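Local coordinates for TagI restriction endonuclease (Thermocrispum agreste, PDB 6GHS), which probably cleaves DNA carrying 5-methylcytosine or 5-hydroxymethylcytosine, joining an SRA domain that reads modified bases to an HNH nuclease domain, at residues R209-G214 against G280-H285; Y224-H229 against L249-H254. All blocks are in the same frame, centred on the assembly; numbering follows the deposited sequence. Where two conformers were deposited one is given.

Contact 1 (R209-G214 against G280-H285); sequences RCQVCG and GPLRVH. With ZN (zinc ion), chain B.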
ATOM      1  N   ARG A 209     -13.772  13.610  -3.160  1.00 41.64           N
ATOM      2  CA  ARG A 209     -14.718  12.982  -4.075  1.00 44.20           C
ATOM      3  C   ARG A 209     -13.933  12.427  -5.216  1.00 40.26           C
ATOM      4  O   ARG A 209     -13.086  13.116  -5.785  1.00 38.05           O
ATOM      5  CB  ARG A 209     -15.726  13.967  -4.644  1.00 51.53           C
ATOM      6  CG  ARG A 209     -16.828  14.338  -3.678  1.00 60.86           C
ATOM      7  CD  ARG A 209     -17.755  15.400  -4.262  1.00 70.61           C
ATOM      8  NE  ARG A 209     -18.832  14.800  -5.053  1.00 78.39           N
ATOM      9  CZ  ARG A 209     -19.985  14.324  -4.564  1.00 85.08           C
ATOM     10  NH1 ARG A 209     -20.263  14.344  -3.251  1.00 85.80           N
ATOM     11  NH2 ARG A 209     -20.878  13.806  -5.409  1.00 87.53           N
ATOM     12  N   CYS A 210     -14.231  11.181  -5.562  1.00 37.07           N
ATOM     13  CA  CYS A 210     -13.626  10.553  -6.711  1.00 34.24           C
ATOM     14  C   CYS A 210     -14.030  11.300  -7.961  1.00 32.81           C
ATOM     15  O   CYS A 210     -15.222  11.545  -8.202  1.00 31.23           O
ATOM     16  CB  CYS A 210     -14.063   9.109  -6.835  1.00 33.93           C
ATOM     17  SG  CYS A 210     -13.212   8.265  -8.171  1.00 33.56           S
ATOM     18  N   GLN A 211     -13.026  11.652  -8.757  1.00 32.17           N
ATOM     19  CA  GLN A 211     -13.262  12.343 -10.011  1.00 32.05           C
ATOM     20  C   GLN A 211     -13.958  11.450 -11.057  1.00 33.20           C
ATOM     21  O   GLN A 211     -14.521  11.951 -12.022  1.00 35.59           O
ATOM     22  CB  GLN A 211     -11.963  12.948 -10.551  1.00 30.67           C
ATOM     23  CG  GLN A 211     -11.408  14.065  -9.675  1.00 30.11           C
ATOM     24  CD  GLN A 211     -10.238  14.815 -10.302  1.00 30.56           C
ATOM     25  OE1 GLN A 211      -9.134  14.826  -9.753  1.00 30.26           O
ATOM     26  NE2 GLN A 211     -10.476  15.459 -11.451  1.00 29.72           N
ATOM     27  N   VAL A 212     -13.952  10.136 -10.852  1.00 34.57           N
ATOM     28  CA  VAL A 212     -14.590   9.207 -11.785  1.00 34.68           C
ATOM     29  C   VAL A 212     -16.012   8.820 -11.374  1.00 35.78           C
ATOM     30  O   VAL A 212     -16.926   8.991 -12.175  1.00 36.21           O
ATOM     31  CB  VAL A 212     -13.739   7.939 -11.954  1.00 32.91           C
ATOM     32  CG1 VAL A 212     -14.446   6.955 -12.875  1.00 33.10           C
ATOM     33  CG2 VAL A 212     -12.348   8.307 -12.474  1.00 31.72           C
ATOM     34  N   CYS A 213     -16.181   8.291 -10.153  1.00 36.94           N
ATOM     35  CA  CYS A 213     -17.479   7.736  -9.688  1.00 38.53           C
ATOM     36  C   CYS A 213     -18.252   8.636  -8.715  1.00 39.05           C
ATOM     37  O   CYS A 213     -19.377   8.308  -8.321  1.00 39.37           O
ATOM     38  CB  CYS A 213     -17.302   6.328  -9.075  1.00 38.70           C
ATOM     39  SG  CYS A 213     -16.463   6.280  -7.484  1.00 38.39           S
ATOM     40  N   GLY A 214     -17.652   9.750  -8.309  1.00 39.27           N
ATOM     41  CA  GLY A 214     -18.351  10.726  -7.489  1.00 40.13           C
ATOM     42  C   GLY A 214     -18.385  10.492  -5.989  1.00 41.16           C
ATOM     43  O   GLY A 214     -18.709  11.425  -5.255  1.00 44.64           O
ATOM     44  N   GLY A 280     -18.683   8.349 -18.563  1.00 40.31           N
ATOM     45  CA  GLY A 280     -19.225   9.658 -18.203  1.00 42.47           C
ATOM     46  C   GLY A 280     -18.112  10.696 -18.152  1.00 44.60           C
ATOM     47  O   GLY A 280     -16.957  10.367 -18.411  1.00 46.79           O
ATOM     48  N   PRO A 281     -18.447  11.963 -17.834  1.00 45.86           N
ATOM     49  CA  PRO A 281     -17.426  13.007 -17.790  1.00 44.02           C
ATOM     50  C   PRO A 281     -16.670  12.990 -16.478  1.00 42.51           C
ATOM     51  O   PRO A 281     -17.238  12.619 -15.439  1.00 41.46           O
ATOM     52  CB  PRO A 281     -18.235  14.296 -17.918  1.00 43.89           C
ATOM     53  CG  PRO A 281     -19.529  13.968 -17.272  1.00 45.72           C
ATOM     54  CD  PRO A 281     -19.781  12.496 -17.497  1.00 46.92           C
ATOM     55  N   LEU A 282     -15.399  13.388 -16.549  1.00 41.57           N
ATOM     56  CA  LEU A 282     -14.550  13.578 -15.368  1.00 41.03           C
ATOM     57  C   LEU A 282     -15.081  14.767 -14.574  1.00 42.07           C
ATOM     58  O   LEU A 282     -15.397  15.791 -15.162  1.00 43.66           O
ATOM     59  CB  LEU A 282     -13.101  13.845 -15.802  1.00 38.39           C
ATOM     60  CG  LEU A 282     -11.954  13.840 -14.788  1.00 36.95           C
ATOM     61  CD1 LEU A 282     -11.635  12.440 -14.294  1.00 36.48           C
ATOM     62  CD2 LEU A 282     -10.705  14.439 -15.416  1.00 36.49           C
ATOM     63  N   ARG A 283     -15.195  14.619 -13.256  0.50 42.76           N
ATOM     64  CA  ARG A 283     -15.561  15.730 -12.382  0.50 43.52           C
ATOM     65  C   ARG A 283     -14.363  16.662 -12.311  0.50 45.99           C
ATOM     66  O   ARG A 283     -13.273  16.239 -11.922  0.50 45.42           O
ATOM     67  CB  ARG A 283     -15.940  15.242 -10.978  0.50 42.76           C
ATOM     68  CG  ARG A 283     -17.052  14.195 -10.965  0.50 42.56           C
ATOM     69  CD  ARG A 283     -17.672  13.972  -9.585  0.50 41.30           C
ATOM     70  NE  ARG A 283     -18.430  15.126  -9.115  0.50 39.19           N
ATOM     71  CZ  ARG A 283     -17.929  16.046  -8.304  0.50 38.46           C
ATOM     72  NH1 ARG A 283     -16.687  15.936  -7.869  0.50 37.92           N
ATOM     73  NH2 ARG A 283     -18.667  17.070  -7.924  0.50 38.64           N
ATOM     74  N   VAL A 284     -14.574  17.918 -12.709  1.00 49.67           N
ATOM     75  CA  VAL A 284     -13.514  18.938 -12.767  1.00 52.59           C
ATOM     76  C   VAL A 284     -13.776  20.007 -11.694  1.00 56.14           C
ATOM     77  O   VAL A 284     -14.907  20.178 -11.231  1.00 55.97           O
ATOM     78  CB  VAL A 284     -13.425  19.554 -14.183  1.00 52.89           C
ATOM     79  CG1 VAL A 284     -12.150  20.379 -14.366  1.00 55.20           C
ATOM     80  CG2 VAL A 284     -13.467  18.449 -15.233  1.00 52.24           C
ATOM     81  N   HIS A 285     -12.707  20.673 -11.263  1.00 59.03           N
ATOM     82  CA  HIS A 285     -12.795  21.824 -10.377  1.00 60.21           C
ATOM     83  C   HIS A 285     -11.946  22.961 -10.976  1.00 63.85           C
ATOM     84  O   HIS A 285     -10.850  22.702 -11.482  1.00 63.57           O
ATOM     85  CB  HIS A 285     -12.316  21.440  -8.983  1.00 58.78           C
ATOM     86  CG  HIS A 285     -12.438  22.540  -7.980  1.00 59.54           C
ATOM     87  ND1 HIS A 285     -11.415  23.427  -7.728  1.00 58.74           N
ATOM     88  CD2 HIS A 285     -13.462  22.905  -7.173  1.00 59.37           C
ATOM     89  CE1 HIS A 285     -11.800  24.286  -6.803  1.00 58.81           C
ATOM     90  NE2 HIS A 285     -13.039  23.992  -6.452  1.00 59.13           N
TER
HETATM   91 ZN    ZN B 401     -14.540   6.263  -7.844  1.00 37.16          ZN
HETATM   92  O   HOH W   1     -14.231  14.920  -7.606  1.00 38.24           O

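Contact 2 (Y224-H229 against L249-H254); sequences YSQGAH and LCPNDH. With ZN (zinc ion), chain B.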
ATOM      1  N   TYR A 224     -12.230  10.180   3.023  1.00 30.21           N
ATOM      2  CA  TYR A 224     -11.021   9.491   2.598  1.00 29.90           C
ATOM      3  C   TYR A 224     -10.921   9.365   1.073  1.00 30.79           C
ATOM      4  O   TYR A 224     -11.885   9.001   0.409  1.00 32.51           O
ATOM      5  CB  TYR A 224     -10.985   8.090   3.201  1.00 29.54           C
ATOM      6  CG  TYR A 224      -9.811   7.304   2.690  1.00 29.56           C
ATOM      7  CD1 TYR A 224      -8.549   7.495   3.228  1.00 29.51           C
ATOM      8  CD2 TYR A 224      -9.943   6.422   1.628  1.00 29.29           C
ATOM      9  CE1 TYR A 224      -7.452   6.804   2.752  1.00 29.26           C
ATOM     10  CE2 TYR A 224      -8.845   5.737   1.145  1.00 29.25           C
ATOM     11  CZ  TYR A 224      -7.607   5.932   1.717  1.00 28.84           C
ATOM     12  OH  TYR A 224      -6.520   5.268   1.248  1.00 28.44           O
ATOM     13  N   SER A 225      -9.741   9.613   0.520  1.00 30.66           N
ATOM     14  CA  SER A 225      -9.517   9.397  -0.905  1.00 30.40           C
ATOM     15  C   SER A 225      -8.044   9.135  -1.173  1.00 31.32           C
ATOM     16  O   SER A 225      -7.230   9.117  -0.245  1.00 32.38           O
ATOM     17  CB  SER A 225     -10.021  10.596  -1.714  1.00 30.27           C
ATOM     18  OG  SER A 225      -9.223  11.751  -1.506  1.00 30.45           O
ATOM     19  N   GLN A 226      -7.714   8.907  -2.439  1.00 31.92           N
ATOM     20  CA  GLN A 226      -6.351   8.662  -2.855  1.00 32.80           C
ATOM     21  C   GLN A 226      -5.958   9.642  -3.958  1.00 32.79           C
ATOM     22  O   GLN A 226      -6.726   9.911  -4.875  1.00 31.26           O
ATOM     23  CB  GLN A 226      -6.186   7.197  -3.304  1.00 33.83           C
ATOM     24  CG  GLN A 226      -5.639   6.262  -2.218  1.00 34.66           C
ATOM     25  CD  GLN A 226      -6.060   4.804  -2.387  1.00 34.56           C
ATOM     26  OE1 GLN A 226      -6.466   4.155  -1.422  1.00 33.73           O
ATOM     27  NE2 GLN A 226      -5.968   4.284  -3.611  1.00 33.55           N
ATOM     28  N   GLY A 227      -4.757  10.189  -3.834  1.00 34.37           N
ATOM     29  CA  GLY A 227      -4.144  10.994  -4.884  1.00 35.62           C
ATOM     30  C   GLY A 227      -3.431  10.083  -5.862  1.00 37.07           C
ATOM     31  O   GLY A 227      -2.543   9.307  -5.479  1.00 38.42           O
ATOM     32  N   ALA A 228      -3.817  10.185  -7.127  1.00 38.38           N
ATOM     33  CA  ALA A 228      -3.347   9.286  -8.168  1.00 39.28           C
ATOM     34  C   ALA A 228      -2.690  10.105  -9.270  1.00 38.93           C
ATOM     35  O   ALA A 228      -3.365  10.874  -9.963  1.00 37.84           O
ATOM     36  CB  ALA A 228      -4.517   8.477  -8.717  1.00 39.25           C
ATOM     37  N   HIS A 229      -1.378   9.940  -9.420  1.00 38.19           N
ATOM     38  CA  HIS A 229      -0.658  10.583 -10.501  1.00 37.89           C
ATOM     39  C   HIS A 229      -1.109  10.014 -11.828  1.00 36.24           C
ATOM     40  O   HIS A 229      -1.389   8.832 -11.934  1.00 35.18           O
ATOM     41  CB  HIS A 229       0.844  10.394 -10.361  1.00 39.48           C
ATOM     42  CG  HIS A 229       1.452  11.180  -9.244  1.00 41.52           C
ATOM     43  ND1 HIS A 229       1.716  10.635  -8.005  1.00 42.97           N
ATOM     44  CD2 HIS A 229       1.870  12.467  -9.185  1.00 42.84           C
ATOM     45  CE1 HIS A 229       2.259  11.555  -7.228  1.00 42.80           C
ATOM     46  NE2 HIS A 229       2.370  12.675  -7.919  1.00 42.99           N
ATOM     47  N   LEU A 249      -9.174  10.160  -6.420  1.00 26.30           N
ATOM     48  CA  LEU A 249      -9.954   8.955  -6.741  1.00 25.77           C
ATOM     49  C   LEU A 249     -10.262   8.094  -5.526  1.00 24.53           C
ATOM     50  O   LEU A 249      -9.492   8.076  -4.573  1.00 24.68           O
ATOM     51  CB  LEU A 249      -9.178   8.066  -7.695  1.00 26.32           C
ATOM     52  CG  LEU A 249      -8.711   8.642  -9.013  1.00 27.39           C
ATOM     53  CD1 LEU A 249      -7.891   7.582  -9.731  1.00 27.79           C
ATOM     54  CD2 LEU A 249      -9.892   9.062  -9.863  1.00 28.09           C
ATOM     55  N   CYS A 250     -11.346   7.320  -5.600  1.00 23.32           N
ATOM     56  CA  CYS A 250     -11.646   6.322  -4.580  1.00 23.05           C
ATOM     57  C   CYS A 250     -10.672   5.180  -4.794  1.00 23.86           C
ATOM     58  O   CYS A 250     -10.112   5.049  -5.887  1.00 25.33           O
ATOM     59  CB  CYS A 250     -13.081   5.811  -4.680  1.00 22.51           C
ATOM     60  SG  CYS A 250     -13.456   5.078  -6.272  1.00 21.76           S
ATOM     61  N   PRO A 251     -10.444   4.354  -3.762  1.00 24.44           N
ATOM     62  CA  PRO A 251      -9.502   3.234  -3.906  1.00 24.98           C
ATOM     63  C   PRO A 251      -9.760   2.287  -5.068  1.00 25.95           C
ATOM     64  O   PRO A 251      -8.795   1.863  -5.690  1.00 25.64           O
ATOM     65  CB  PRO A 251      -9.647   2.497  -2.591  1.00 25.08           C
ATOM     66  CG  PRO A 251      -9.952   3.586  -1.627  1.00 24.95           C
ATOM     67  CD  PRO A 251     -10.792   4.590  -2.351  1.00 24.36           C
ATOM     68  N   ASN A 252     -11.033   1.984  -5.361  1.00 28.28           N
ATOM     69  CA  ASN A 252     -11.413   1.100  -6.492  1.00 29.30           C
ATOM     70  C   ASN A 252     -10.997   1.703  -7.827  1.00 28.45           C
ATOM     71  O   ASN A 252     -10.354   1.031  -8.630  1.00 28.70           O
ATOM     72  CB  ASN A 252     -12.928   0.784  -6.523  1.00 30.31           C
ATOM     73  CG  ASN A 252     -13.369  -0.175  -5.421  1.00 30.72           C
ATOM     74  OD1 ASN A 252     -12.604  -0.510  -4.531  1.00 32.25           O
ATOM     75  ND2 ASN A 252     -14.622  -0.603  -5.474  1.00 30.59           N
ATOM     76  N   ASP A 253     -11.339   2.964  -8.056  1.00 27.68           N
ATOM     77  CA  ASP A 253     -10.971   3.601  -9.318  1.00 29.06           C
ATOM     78  C   ASP A 253      -9.472   3.835  -9.478  1.00 28.30           C
ATOM     79  O   ASP A 253      -8.970   3.744 -10.596  1.00 28.44           O
ATOM     80  CB  ASP A 253     -11.767   4.889  -9.561  1.00 30.28           C
ATOM     81  CG  ASP A 253     -13.239   4.614  -9.861  1.00 31.23           C
ATOM     82  OD1 ASP A 253     -13.554   3.593 -10.493  1.00 33.28           O
ATOM     83  OD2 ASP A 253     -14.100   5.414  -9.457  1.00 31.69           O
ATOM     84  N   HIS A 254      -8.752   4.083  -8.383  1.00 28.05           N
ATOM     85  CA  HIS A 254      -7.273   4.148  -8.439  1.00 27.75           C
ATOM     86  C   HIS A 254      -6.696   2.876  -9.100  1.00 27.46           C
ATOM     87  O   HIS A 254      -5.898   2.961 -10.033  1.00 26.88           O
ATOM     88  CB  HIS A 254      -6.665   4.354  -7.035  1.00 27.19           C
ATOM     89  CG  HIS A 254      -5.225   4.783  -7.041  1.00 26.59           C
ATOM     90  ND1 HIS A 254      -4.589   5.238  -5.910  1.00 26.42           N
ATOM     91  CD2 HIS A 254      -4.300   4.829  -8.032  1.00 26.72           C
ATOM     92  CE1 HIS A 254      -3.337   5.546  -6.200  1.00 26.96           C
ATOM     93  NE2 HIS A 254      -3.135   5.303  -7.482  1.00 26.59           N
TER
HETATM   94 ZN    ZN B 401     -14.540   6.263  -7.844  1.00 37.16          ZN
HETATM   95  O   HOH W   2      -6.029   0.993  -4.374  1.00 26.57           O
HETATM   96  O   HOH W   3      -1.960   6.892 -10.125  1.00 45.96           O

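Contact 1 (R209-G214 against G280-H285)
Gln211 meets Arg283 with its backbone and its side chain at once, taking both polar groups of one residue's main chain. Arg283 N gives a 3.0 Å hydrogen bond to Gln211 O, almost straight at 175° and directed at a lone pair in the carbonyl plane. The side-chain amide answers from the other end: Gln211 NE2 donates to Arg283 O over 2.9 Å, with the carbonyl tilted somewhat out of the amide plane. With CG beside the backbone N (chi1 -66°) and the chain extended beyond it, the amide reaches past the backbone to this carbonyl. Its other atom, OE1, accepts from Cys248 N, so both ends of the buried amide are tied and its rotation is fixed. Leu282 crosses the Gln211 side chain at a slant, its CD1 methyl 3.8 Å from Gln211 CB, and packs further against Val270 and Ile290.

At the more exposed end, Arg209 NE sits over the centre of the Arg283 guanidinium, 3.6 Å from CZ, with the two planes 65° apart. Arg283 was modelled in two conformers, so this meeting of like charges is doubtful, as is the weak water link from its NH1 to Arg209 O. In the conformer described, Arg283 CD rests 3.7 Å from Cys210 O and also reaches Gly214 CA.

The turn of residues 210-214 is organised round sulfur. Val212 N (3.4 Å) and Cys213 N (3.6 Å) both donate long N-H...S hydrogen bonds to Cys210 SG, and Gly214 N bonds back to Cys210 O. Cys210 SG and Cys213 SG then bind the zinc ion, whose other ligands are Cys250 and Asp253. This is a Cys-x-x-Cys zinc knuckle, here braced by the chain that leaves strand 278-281.

Contact 2 (Y224-H229 against L249-H254)
Gln226 reaches across to the ring of His254, donating from NE2 to ND1 over 2.8 Å. The donor stands 21° out of the ring plane, while the amide and ring planes are turned 55° apart. Over one face of the same ring lies the Ala228 methyl, its CB 3.8 Å from the centroid in a CH-pi contact. CG of His254 is anti to its backbone N (chi1 -165°), which swings the ring back over the strand.

The amide is itself held. Tyr224 OH donates to Gln226 OE1 at 2.9 Å, on a lone pair in the carbonyl plane, and Pro251 CG packs at the edge of the Tyr224 ring, 3.7 Å from CE2. Beneath, Gln226 and Leu249 form an antiparallel hydrogen-bonded pair, each backbone N bonding the other's O, and Leu249 CD1 touches Ala228 CB at 3.6 Å.

Farther out, Cys250 N-caps the helix by accepting from Asp253 N at SG, 3.5 Å away. Cys250 SG and Asp253 OD2 also bind the zinc ion, which anchors the first turn that carries His254. Pro251 and Asn252 of this turn pack on the second subunit.

The His254 side chain lies about 3 Å from a bound sodium ion. With ND1 taken by Gln226 and the Ala228 methyl against one face, the ring's rotation is restrained, consistent with orienting it at the metal position of a ββα-metal nuclease.

How the contacts relate
Contacts 1 and 2 have centres about 11 Å apart, on the same side of the chain's centre, and share one zinc ion. Residues 209-214 come first, then 224-229 and 249-254, and 280-285 last, so contact 1 encloses contact 2 in sequence. Each supplies two zinc ligands. Contact 2 takes in strand 223-229 and the end of 246-249, two of the three strands of one antiparallel sheet, which Gln211 of contact 1 also reaches through Cys248; contact 1 brings in the end of strand 278-281 from a separate sheet. Zinc thus joins the loop after helix 196-206 to the start of helix 251-258, while residues 280-285 are attached through Gln211.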